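Local coordinates for cell wall binding protein cwp8 (Peptoclostridium difficile, PDB 5J6Q), which probably anchors itself non-covalently to the clostridial cell wall through three CWB2 modules, as a protein of the surface layer, at residues S293-A298 with V317-I322; D324-A329 with S432-A437; A13-E18 with H178-K183. All coordinates share one frame; numbering follows the deposited sequence.

Interaction 1: residues S293-A298 with V317-I322; sequences SRFTTA and VGEDAI. With SO4 (sulfate ion), chain D.
A sulfate-binding helix N-terminus in the first CWB2 module meets the turn at the end of strand 313-318 through R294 and E319. R294, in the first turn of helix 294-305, takes the anion with three N-H groups. R294 N and R294 NE both reach SO4 O3, at 3.1 and 3.0 Å, and R294 NH1 gives to SO4 O1. The bend at chi3 (49°) turns NE to the sulfate, while R294 NH2 donates to E319 O at 2.8 Å, an oxygen in the guanidinium plane. Arginine suits the place because N-H groups spread round one flat group bind anion and turn carbonyl at once. D320 OD1, 3.7 Å from R294 NH2, stands off the plane with no N-H aimed at it, a long salt bridge. F295 CZ, at the ring edge, lies 3.3 Å from E319 OE2, while R294 CG covers one ring face. Q529 also binds the sulfate, probably acquired during crystallisation. Serine suits the N-cap: S293 and T296 form a capping box, sound from S293 N to T296 OG1, weak from T296 N back to S293 OG. The whole is an N-terminal helix anion site facing a type I turn, G318 to A321.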
ATOM      1  N   SER A 293     -12.437 -10.766  10.459  1.00 44.13           N
ATOM      2  CA  SER A 293     -13.115 -11.202  11.704  1.00 40.84           C
ATOM      3  C   SER A 293     -12.117 -11.967  12.580  1.00 40.91           C
ATOM      4  O   SER A 293     -10.968 -12.169  12.133  1.00 45.14           O
ATOM      5  CB  SER A 293     -14.329 -12.084  11.371  1.00 43.90           C
ATOM      6  OG  SER A 293     -13.928 -13.337  10.804  1.00 45.80           O
ATOM      7  N   ARG A 294     -12.494 -12.354  13.782  1.00 38.05           N
ATOM      8  CA  ARG A 294     -11.628 -13.157  14.668  1.00 41.25           C
ATOM      9  C   ARG A 294     -11.257 -14.487  14.004  1.00 42.57           C
ATOM     10  O   ARG A 294     -10.099 -14.969  14.133  1.00 39.27           O
ATOM     11  CB  ARG A 294     -12.321 -13.380  16.029  1.00 43.95           C
ATOM     12  CG  ARG A 294     -13.612 -14.237  15.937  1.00 45.07           C
ATOM     13  CD  ARG A 294     -14.413 -14.186  17.262  1.00 51.60           C
ATOM     14  NE  ARG A 294     -14.592 -12.818  17.723  1.00 56.59           N
ATOM     15  CZ  ARG A 294     -14.611 -12.453  19.008  1.00 59.26           C
ATOM     16  NH1 ARG A 294     -14.753 -11.174  19.337  1.00 57.27           N
ATOM     17  NH2 ARG A 294     -14.491 -13.362  19.966  1.00 49.92           N
ATOM     18  N   PHE A 295     -12.189 -15.074  13.249  1.00 41.51           N
ATOM     19  CA  PHE A 295     -11.880 -16.318  12.445  1.00 42.68           C
ATOM     20  C   PHE A 295     -10.784 -16.075  11.386  1.00 41.15           C
ATOM     21  O   PHE A 295      -9.862 -16.884  11.301  1.00 40.12           O
ATOM     22  CB  PHE A 295     -13.155 -16.854  11.652  1.00 41.90           C
ATOM     23  CG  PHE A 295     -14.292 -17.051  12.619  1.00 43.87           C
ATOM     24  CD1 PHE A 295     -15.359 -16.161  12.649  1.00 51.73           C
ATOM     25  CD2 PHE A 295     -14.270 -18.088  13.539  1.00 46.68           C
ATOM     26  CE1 PHE A 295     -16.387 -16.303  13.593  1.00 44.01           C
ATOM     27  CE2 PHE A 295     -15.288 -18.229  14.483  1.00 57.48           C
ATOM     28  CZ  PHE A 295     -16.342 -17.324  14.506  1.00 52.34           C
ATOM     29  N   THR A 296     -10.866 -14.952  10.574  1.00 43.13           N
ATOM     30  CA  THR A 296      -9.827 -14.782   9.518  1.00 40.91           C
ATOM     31  C   THR A 296      -8.490 -14.253  10.127  1.00 42.76           C
ATOM     32  O   THR A 296      -7.387 -14.612   9.630  1.00 40.32           O
ATOM     33  CB  THR A 296     -10.354 -13.976   8.366  1.00 42.08           C
ATOM     34  OG1 THR A 296     -11.072 -12.822   8.895  1.00 48.88           O
ATOM     35  CG2 THR A 296     -11.298 -14.832   7.496  1.00 43.74           C
ATOM     36  N   THR A 297      -8.574 -13.449  11.215  1.00 40.54           N
ATOM     37  CA  THR A 297      -7.322 -13.109  11.941  1.00 37.78           C
ATOM     38  C   THR A 297      -6.699 -14.401  12.438  1.00 33.07           C
ATOM     39  O   THR A 297      -5.482 -14.588  12.244  1.00 34.32           O
ATOM     40  CB  THR A 297      -7.597 -12.185  13.114  1.00 35.63           C
ATOM     41  OG1 THR A 297      -8.166 -10.979  12.569  1.00 37.24           O
ATOM     42  CG2 THR A 297      -6.335 -11.893  13.949  1.00 27.50           C
ATOM     43  N   ALA A 298      -7.479 -15.322  13.030  1.00 34.37           N
ATOM     44  CA  ALA A 298      -6.914 -16.622  13.557  1.00 37.50           C
ATOM     45  C   ALA A 298      -6.201 -17.439  12.426  1.00 39.16           C
ATOM     46  O   ALA A 298      -5.092 -17.984  12.640  1.00 35.38           O
ATOM     47  CB  ALA A 298      -8.006 -17.460  14.241  1.00 34.11           C
ATOM     48  N   VAL A 317     -11.071 -23.861  19.862  1.00 49.38           N
ATOM     49  CA  VAL A 317     -11.759 -23.405  21.081  1.00 47.84           C
ATOM     50  C   VAL A 317     -13.041 -22.718  20.650  1.00 47.74           C
ATOM     51  O   VAL A 317     -13.222 -22.516  19.447  1.00 47.17           O
ATOM     52  CB  VAL A 317     -10.735 -22.503  21.888  1.00 51.57           C
ATOM     53  CG1 VAL A 317     -10.458 -21.203  21.163  1.00 50.34           C
ATOM     54  CG2 VAL A 317     -11.242 -22.190  23.285  1.00 62.25           C
ATOM     55  N   GLY A 318     -13.982 -22.397  21.565  1.00 49.13           N
ATOM     56  CA  GLY A 318     -15.175 -21.661  21.147  1.00 49.52           C
ATOM     57  C   GLY A 318     -14.760 -20.209  20.837  1.00 48.55           C
ATOM     58  O   GLY A 318     -13.831 -19.675  21.479  1.00 48.59           O
ATOM     59  N   GLU A 319     -15.416 -19.586  19.861  1.00 39.73           N
ATOM     60  CA  GLU A 319     -15.103 -18.235  19.426  1.00 47.36           C
ATOM     61  C   GLU A 319     -15.052 -17.179  20.504  1.00 51.03           C
ATOM     62  O   GLU A 319     -14.413 -16.176  20.316  1.00 54.75           O
ATOM     63  CB  GLU A 319     -16.142 -17.780  18.395  1.00 49.04           C
ATOM     64  CG  GLU A 319     -17.569 -17.886  18.965  1.00 49.29           C
ATOM     65  CD  GLU A 319     -18.632 -17.453  17.949  1.00 62.83           C
ATOM     66  OE1 GLU A 319     -19.794 -17.923  18.047  1.00 65.10           O
ATOM     67  OE2 GLU A 319     -18.297 -16.634  17.059  1.00 69.89           O
ATOM     68  N   ASP A 320     -15.755 -17.383  21.598  1.00 58.78           N
ATOM     69  CA  ASP A 320     -15.835 -16.448  22.704  1.00 65.35           C
ATOM     70  C   ASP A 320     -15.168 -16.994  24.002  1.00 64.00           C
ATOM     71  O   ASP A 320     -15.197 -16.318  25.033  1.00 64.51           O
ATOM     72  CB  ASP A 320     -17.324 -16.173  23.027  1.00 68.07           C
ATOM     73  CG  ASP A 320     -18.146 -15.715  21.855  1.00 83.77           C
ATOM     74  OD1 ASP A 320     -17.653 -14.855  21.072  1.00 88.85           O
ATOM     75  OD2 ASP A 320     -19.281 -16.207  21.713  1.00 93.18           O
ATOM     76  N   ALA A 321     -14.596 -18.177  23.940  1.00 59.07           N
ATOM     77  CA  ALA A 321     -13.988 -18.875  25.080  1.00 56.02           C
ATOM     78  C   ALA A 321     -12.609 -18.346  25.411  1.00 54.90           C
ATOM     79  O   ALA A 321     -11.569 -19.002  25.219  1.00 51.68           O
ATOM     80  CB  ALA A 321     -13.914 -20.368  24.774  1.00 55.60           C
ATOM     81  N   ILE A 322     -12.602 -17.159  25.971  1.00 54.09           N
ATOM     82  CA  ILE A 322     -11.353 -16.491  26.296  1.00 53.71           C
ATOM     83  C   ILE A 322     -10.555 -17.277  27.300  1.00 55.82           C
ATOM     84  O   ILE A 322      -9.337 -17.461  27.091  1.00 53.91           O
ATOM     85  CB  ILE A 322     -11.658 -15.065  26.804  1.00 48.88           C
ATOM     86  CG1 ILE A 322     -12.431 -14.352  25.728  1.00 50.79           C
ATOM     87  CG2 ILE A 322     -10.401 -14.329  27.153  1.00 49.27           C
ATOM     88  CD1 ILE A 322     -11.612 -14.313  24.386  1.00 51.21           C
TER
HETATM   89  S   SO4 D 703     -14.998  -9.985  15.415  1.00 79.78           S
HETATM   90  O1  SO4 D 703     -15.576  -9.596  16.736  1.00 80.52           O
HETATM   91  O2  SO4 D 703     -15.662  -9.392  14.384  1.00 79.58           O
HETATM   92  O3  SO4 D 703     -15.075 -11.365  15.201  1.00 80.12           O
HETATM   93  O4  SO4 D 703     -13.532  -9.566  15.373  1.00 82.33           O

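Interaction 2: residues D324-A329 with S432-A437; sequences DGLASA and SISARA
The backbone carbonyl oxygen of L326 is held by two donors that come from opposite faces of its plane. S434 OG gives a hydrogen bond of 3.0 Å to L326 O from the helix across the contact, and A329 N gives one of 3.3 Å to L326 O from within the same segment. The hydroxyl approaches from above the carbonyl plane (C=O...O angle 107°) rather than along a lone pair, so it meets the carbonyl from the side. Serine suits the place because its short arm delivers a donor without holding the backbones apart: the CA atoms of A329 and S434 are 5.8 Å from each other. With chi1 at -72°, S434 OG lies beside its own backbone N and is carried toward the neighbouring helix, where it also rests 3.4 Å from L326 CB. Segment 324-329, on helix 322-327, lies against 432-437, on helix 434-438, so the contact joins helices of the first and second CWB2 modules, each a toprim-like alpha/beta fold built on a parallel sheet. The small methyl of A329 suits so close an approach of the backbones; A329 CB packs 3.9 Å from S434 CB and 3.7 Å from S434 O. All three touching residues are buried, and A537 of helix 531-542, from the third module, packs on both A329 and S434.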
ATOM      1  N   ASP A 324     -10.551 -20.601  28.121  1.00 57.32           N
ATOM      2  CA  ASP A 324     -10.036 -21.863  27.616  1.00 59.92           C
ATOM      3  C   ASP A 324      -8.950 -21.551  26.620  1.00 56.00           C
ATOM      4  O   ASP A 324      -7.925 -22.240  26.561  1.00 53.77           O
ATOM      5  CB  ASP A 324     -11.152 -22.665  26.919  1.00 62.58           C
ATOM      6  CG  ASP A 324     -12.413 -22.849  27.739  1.00 69.42           C
ATOM      7  OD1 ASP A 324     -12.332 -22.769  28.976  1.00 70.71           O
ATOM      8  OD2 ASP A 324     -13.496 -23.077  27.127  1.00 72.92           O
ATOM      9  N   GLY A 325      -9.181 -20.512  25.807  1.00 50.51           N
ATOM     10  CA  GLY A 325      -8.195 -20.127  24.829  1.00 54.77           C
ATOM     11  C   GLY A 325      -6.872 -19.644  25.400  1.00 60.13           C
ATOM     12  O   GLY A 325      -5.825 -20.114  24.983  1.00 61.22           O
ATOM     13  N   LEU A 326      -6.887 -18.695  26.351  1.00 62.80           N
ATOM     14  CA  LEU A 326      -5.607 -18.165  26.854  1.00 59.15           C
ATOM     15  C   LEU A 326      -4.872 -19.276  27.561  1.00 54.17           C
ATOM     16  O   LEU A 326      -3.652 -19.393  27.416  1.00 47.11           O
ATOM     17  CB  LEU A 326      -5.825 -16.914  27.760  1.00 59.03           C
ATOM     18  CG  LEU A 326      -6.434 -17.142  29.150  1.00 63.01           C
ATOM     19  CD1 LEU A 326      -5.348 -17.517  30.146  1.00 59.33           C
ATOM     20  CD2 LEU A 326      -7.067 -15.838  29.646  1.00 64.86           C
ATOM     21  N   ALA A 327      -5.641 -20.138  28.329  1.00 55.33           N
ATOM     22  CA  ALA A 327      -5.024 -21.317  28.993  1.00 54.62           C
ATOM     23  C   ALA A 327      -4.487 -22.304  27.921  1.00 54.49           C
ATOM     24  O   ALA A 327      -3.543 -23.052  28.197  1.00 55.23           O
ATOM     25  CB  ALA A 327      -6.060 -22.014  29.868  1.00 54.09           C
ATOM     26  N   SER A 328      -5.055 -22.301  26.680  1.00 52.41           N
ATOM     27  CA  SER A 328      -4.556 -23.226  25.647  1.00 52.19           C
ATOM     28  C   SER A 328      -3.221 -22.863  24.991  1.00 51.45           C
ATOM     29  O   SER A 328      -2.787 -23.617  24.100  1.00 49.44           O
ATOM     30  CB  SER A 328      -5.583 -23.358  24.544  1.00 49.43           C
ATOM     31  OG  SER A 328      -6.755 -23.918  25.109  1.00 53.37           O
ATOM     32  N   ALA A 329      -2.560 -21.768  25.419  1.00 47.45           N
ATOM     33  CA  ALA A 329      -1.349 -21.339  24.721  1.00 48.64           C
ATOM     34  C   ALA A 329      -0.182 -22.294  24.881  1.00 46.17           C
ATOM     35  O   ALA A 329       0.442 -22.541  23.845  1.00 42.84           O
ATOM     36  CB  ALA A 329      -0.925 -19.934  25.194  1.00 45.55           C
ATOM     37  N   SER A 432      -2.084 -11.584  29.419  1.00 27.85           N
ATOM     38  CA  SER A 432      -0.780 -10.979  29.441  1.00 31.65           C
ATOM     39  C   SER A 432       0.393 -11.998  29.689  1.00 32.99           C
ATOM     40  O   SER A 432       1.560 -11.763  29.284  1.00 30.74           O
ATOM     41  CB  SER A 432      -0.838  -9.901  30.522  1.00 37.30           C
ATOM     42  OG  SER A 432      -1.324  -8.664  30.016  1.00 34.81           O
ATOM     43  N   ILE A 433       0.077 -13.140  30.312  1.00 34.66           N
ATOM     44  CA  ILE A 433       1.090 -14.167  30.629  1.00 30.20           C
ATOM     45  C   ILE A 433       0.987 -15.356  29.686  1.00 31.25           C
ATOM     46  O   ILE A 433       1.813 -16.237  29.788  1.00 39.18           O
ATOM     47  CB  ILE A 433       0.841 -14.517  32.150  1.00 37.94           C
ATOM     48  CG1 ILE A 433       2.108 -15.102  32.789  1.00 44.39           C
ATOM     49  CG2 ILE A 433      -0.322 -15.525  32.279  1.00 35.51           C
ATOM     50  CD1 ILE A 433       3.403 -14.281  32.576  1.00 44.66           C
ATOM     51  N   SER A 434      -0.008 -15.415  28.729  1.00 34.69           N
ATOM     52  CA  SER A 434      -0.065 -16.541  27.796  1.00 34.06           C
ATOM     53  C   SER A 434       1.225 -16.753  26.986  1.00 36.87           C
ATOM     54  O   SER A 434       1.642 -17.886  26.929  1.00 37.27           O
ATOM     55  CB  SER A 434      -1.250 -16.377  26.833  1.00 36.38           C
ATOM     56  OG  SER A 434      -2.442 -16.606  27.585  1.00 36.90           O
ATOM     57  N   ALA A 435       1.848 -15.714  26.389  1.00 34.34           N
ATOM     58  CA  ALA A 435       3.035 -15.983  25.574  1.00 41.84           C
ATOM     59  C   ALA A 435       4.133 -16.603  26.459  1.00 36.26           C
ATOM     60  O   ALA A 435       4.706 -17.569  26.080  1.00 34.46           O
ATOM     61  CB  ALA A 435       3.563 -14.683  24.958  1.00 34.67           C
ATOM     62  N   ARG A 436       4.394 -15.993  27.629  1.00 37.60           N
ATOM     63  CA  ARG A 436       5.461 -16.434  28.522  1.00 41.50           C
ATOM     64  C   ARG A 436       5.222 -17.861  28.918  1.00 42.29           C
ATOM     65  O   ARG A 436       6.191 -18.648  28.866  1.00 40.89           O
ATOM     66  CB  ARG A 436       5.520 -15.499  29.731  1.00 42.86           C
ATOM     67  CG  ARG A 436       6.291 -16.060  30.878  1.00 42.89           C
ATOM     68  CD  ARG A 436       7.769 -16.062  30.445  1.00 44.96           C
ATOM     69  NE  ARG A 436       8.626 -16.595  31.481  1.00 50.07           N
ATOM     70  CZ  ARG A 436       9.938 -16.346  31.558  1.00 62.05           C
ATOM     71  NH1 ARG A 436      10.653 -16.879  32.540  1.00 52.82           N
ATOM     72  NH2 ARG A 436      10.543 -15.562  30.651  1.00 45.35           N
ATOM     73  N   ALA A 437       3.952 -18.218  29.258  1.00 36.10           N
ATOM     74  CA  ALA A 437       3.668 -19.577  29.639  1.00 39.88           C
ATOM     75  C   ALA A 437       3.828 -20.513  28.459  1.00 43.66           C
ATOM     76  O   ALA A 437       4.445 -21.583  28.637  1.00 41.85           O
ATOM     77  CB  ALA A 437       2.284 -19.714  30.179  1.00 35.38           C
TER

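Interaction 3: residues A13-E18 with H178-K183; sequences AKLIEE and HTVTVK
L15 meets V180 and V182, and these three residues bury all the surface that the contact covers. L15 brings the largest share. Its CG lies anti to the backbone N (chi1 173°), which sends the branched end out from the helix toward the strand, where the two methyls divide the work. L15 CD2 sits between the valines, 3.8 Å from V180 CG1 and 3.8 Å from V182 CG2; L15 CD1 lies 3.9 Å from V180 CG1 and from V180 CG2. L15 and V180 run alongside each other, pointing opposite ways, whereas L15 and V182 meet tip to tip. V180 and V182 are two apart on strand 178-183, so both point to the same side, and a helix covers that face in the manner of an alpha/beta layer: the strand belongs to a five-stranded mixed sheet, between 5-8 and 68-75. Beta-branched valine suits an extended strand, and leucine, branched one carbon further out, reaches across to lay its two methyls against the valine methyls. T181, between them, points away from the helix. Y5 of strand 5-8 also packs on L15 and V180, and I60 of helix 53-61 packs on V182 and on I16, the residue after L15.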
ATOM      1  N   ALA A  13     -10.484   2.188 -26.495  1.00 56.56           N
ATOM      2  CA  ALA A  13     -11.558   2.569 -27.477  1.00 57.53           C
ATOM      3  C   ALA A  13     -11.607   4.075 -27.747  1.00 62.33           C
ATOM      4  O   ALA A  13     -11.575   4.538 -28.894  1.00 63.27           O
ATOM      5  CB  ALA A  13     -12.908   2.132 -26.940  1.00 62.83           C
ATOM      6  N   LYS A  14     -11.684   4.818 -26.676  1.00 63.02           N
ATOM      7  CA  LYS A  14     -11.740   6.262 -26.631  1.00 67.90           C
ATOM      8  C   LYS A  14     -10.522   6.873 -27.327  1.00 71.06           C
ATOM      9  O   LYS A  14     -10.672   7.886 -28.016  1.00 71.39           O
ATOM     10  CB  LYS A  14     -11.798   6.680 -25.146  1.00 71.16           C
ATOM     11  CG  LYS A  14     -11.896   8.182 -24.914  1.00 76.93           C
ATOM     12  CD  LYS A  14     -12.295   8.485 -23.473  1.00 73.64           C
ATOM     13  N   LEU A  15      -9.306   6.255 -27.201  1.00 67.78           N
ATOM     14  CA  LEU A  15      -8.165   6.905 -27.846  1.00 58.15           C
ATOM     15  C   LEU A  15      -8.298   6.691 -29.341  1.00 49.53           C
ATOM     16  O   LEU A  15      -8.148   7.622 -30.106  1.00 50.16           O
ATOM     17  CB  LEU A  15      -6.837   6.318 -27.303  1.00 57.45           C
ATOM     18  CG  LEU A  15      -5.612   6.847 -28.061  1.00 59.50           C
ATOM     19  CD1 LEU A  15      -5.296   8.243 -27.577  1.00 55.53           C
ATOM     20  CD2 LEU A  15      -4.432   5.896 -27.841  1.00 61.70           C
ATOM     21  N   ILE A  16      -8.571   5.476 -29.751  1.00 43.95           N
ATOM     22  CA  ILE A  16      -8.736   5.165 -31.151  1.00 47.27           C
ATOM     23  C   ILE A  16      -9.789   6.090 -31.941  1.00 56.31           C
ATOM     24  O   ILE A  16      -9.535   6.451 -33.091  1.00 59.30           O
ATOM     25  CB  ILE A  16      -9.162   3.740 -31.119  1.00 42.38           C
ATOM     26  CG1 ILE A  16      -7.998   2.886 -30.562  1.00 39.45           C
ATOM     27  CG2 ILE A  16      -9.652   3.303 -32.514  1.00 38.52           C
ATOM     28  CD1 ILE A  16      -8.364   1.399 -30.307  1.00 41.03           C
ATOM     29  N   GLU A  17     -10.940   6.465 -31.321  1.00 63.67           N
ATOM     30  CA  GLU A  17     -11.927   7.329 -32.018  1.00 68.33           C
ATOM     31  C   GLU A  17     -11.467   8.755 -31.894  1.00 67.77           C
ATOM     32  O   GLU A  17     -11.810   9.625 -32.684  1.00 69.16           O
ATOM     33  CB  GLU A  17     -13.323   7.161 -31.407  1.00 72.95           C
ATOM     34  CG  GLU A  17     -14.310   6.566 -32.401  1.00 79.89           C
ATOM     35  CD  GLU A  17     -14.722   7.555 -33.481  1.00 88.13           C
ATOM     36  OE1 GLU A  17     -15.337   8.598 -33.128  1.00 87.84           O
ATOM     37  OE2 GLU A  17     -14.431   7.290 -34.687  1.00 91.23           O
ATOM     38  N   GLU A  18     -10.677   8.994 -30.882  1.00 65.21           N
ATOM     39  CA  GLU A  18     -10.079  10.292 -30.682  1.00 62.03           C
ATOM     40  C   GLU A  18      -9.136  10.475 -31.905  1.00 58.61           C
ATOM     41  O   GLU A  18      -9.110  11.518 -32.575  1.00 53.47           O
ATOM     42  CB  GLU A  18      -9.313  10.276 -29.341  1.00 70.86           C
ATOM     43  CG  GLU A  18     -10.187  10.639 -28.139  1.00 81.92           C
ATOM     44  CD  GLU A  18      -9.417  10.729 -26.821  1.00 90.46           C
ATOM     45  OE1 GLU A  18      -8.180  10.561 -26.810  1.00 91.48           O
ATOM     46  OE2 GLU A  18     -10.071  10.969 -25.787  1.00 95.58           O
ATOM     47  N   HIS A 178       2.162  15.380 -28.062  1.00 66.27           N
ATOM     48  CA  HIS A 178       1.549  14.693 -26.905  1.00 61.50           C
ATOM     49  C   HIS A 178       1.724  13.150 -27.110  1.00 58.96           C
ATOM     50  O   HIS A 178       1.621  12.680 -28.237  1.00 55.72           O
ATOM     51  CB  HIS A 178       0.035  14.991 -26.735  1.00 65.14           C
ATOM     52  CG  HIS A 178      -0.287  16.442 -26.615  1.00 83.09           C
ATOM     53  ND1 HIS A 178      -0.663  17.212 -27.698  1.00 93.93           N
ATOM     54  CD2 HIS A 178      -0.303  17.261 -25.533  1.00 91.22           C
ATOM     55  CE1 HIS A 178      -0.893  18.444 -27.267  1.00100.29           C
ATOM     56  NE2 HIS A 178      -0.684  18.505 -25.968  1.00 99.63           N
ATOM     57  N   THR A 179       1.942  12.378 -26.040  1.00 54.09           N
ATOM     58  CA  THR A 179       2.188  10.969 -26.172  1.00 52.21           C
ATOM     59  C   THR A 179       1.301  10.194 -25.327  1.00 54.84           C
ATOM     60  O   THR A 179       1.134  10.493 -24.126  1.00 55.82           O
ATOM     61  CB  THR A 179       3.635  10.631 -25.770  1.00 49.13           C
ATOM     62  OG1 THR A 179       4.477  11.291 -26.694  1.00 47.93           O
ATOM     63  CG2 THR A 179       3.905   9.103 -25.797  1.00 46.25           C
ATOM     64  N   VAL A 180       0.733   9.175 -25.927  1.00 48.42           N
ATOM     65  CA  VAL A 180      -0.130   8.350 -25.172  1.00 45.27           C
ATOM     66  C   VAL A 180       0.504   6.995 -25.250  1.00 46.44           C
ATOM     67  O   VAL A 180       0.775   6.459 -26.349  1.00 43.89           O
ATOM     68  CB  VAL A 180      -1.562   8.346 -25.791  1.00 52.53           C
ATOM     69  CG1 VAL A 180      -2.481   7.440 -24.983  1.00 48.45           C
ATOM     70  CG2 VAL A 180      -2.112   9.781 -25.891  1.00 50.67           C
ATOM     71  N   THR A 181       0.705   6.405 -24.135  1.00 43.95           N
ATOM     72  CA  THR A 181       1.354   5.105 -24.146  1.00 45.64           C
ATOM     73  C   THR A 181       0.304   4.165 -23.967  1.00 45.64           C
ATOM     74  O   THR A 181      -0.562   4.439 -23.132  1.00 45.68           O
ATOM     75  CB  THR A 181       2.397   5.063 -23.002  1.00 47.03           C
ATOM     76  OG1 THR A 181       3.310   6.162 -23.248  1.00 45.06           O
ATOM     77  CG2 THR A 181       3.101   3.728 -22.916  1.00 44.33           C
ATOM     78  N   VAL A 182       0.307   3.067 -24.745  1.00 45.05           N
ATOM     79  CA  VAL A 182      -0.750   2.073 -24.617  1.00 49.45           C
ATOM     80  C   VAL A 182      -0.102   0.810 -24.178  1.00 53.19           C
ATOM     81  O   VAL A 182       0.859   0.387 -24.842  1.00 51.84           O
ATOM     82  CB  VAL A 182      -1.554   1.841 -25.958  1.00 48.43           C
ATOM     83  CG1 VAL A 182      -2.491   0.673 -25.779  1.00 39.86           C
ATOM     84  CG2 VAL A 182      -2.375   3.093 -26.321  1.00 46.41           C
ATOM     85  N   LYS A 183      -0.631   0.184 -23.072  1.00 52.16           N
ATOM     86  CA  LYS A 183      -0.006  -1.010 -22.509  1.00 49.81           C
ATOM     87  C   LYS A 183      -0.929  -2.157 -22.361  1.00 48.77           C
ATOM     88  O   LYS A 183      -2.055  -1.978 -21.880  1.00 46.68           O
ATOM     89  CB  LYS A 183       0.531  -0.759 -21.055  1.00 53.59           C
ATOM     90  CG  LYS A 183       1.332   0.486 -20.821  1.00 57.75           C
ATOM     91  CD  LYS A 183       1.957   0.414 -19.379  1.00 62.92           C
ATOM     92  CE  LYS A 183       2.833   1.600 -19.026  1.00 63.47           C
ATOM     93  NZ  LYS A 183       3.151   1.663 -17.547  1.00 67.30           N
TER

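How the interactions relate
From the N terminus, interaction 3 comes first: helix 13-24 is set on strand 178-183, closing a loop of some 160 residues within the N-terminal part of the chain. Interaction 1 follows, a short closure of 18 residues between its segments that joins helix 294-305 to the end of strand 313-318 in the first CWB2 module. Interaction 2 then spans 102 residues and ties that module to the second. The three run in series, none enclosing or crossing another. Interactions 1 and 2 touch through V317 CG2, which packs on D324 and G325, with centres about 14 Å apart; interaction 3 lies across the chain's centre, about 51 and 60 Å from them, centre to centre.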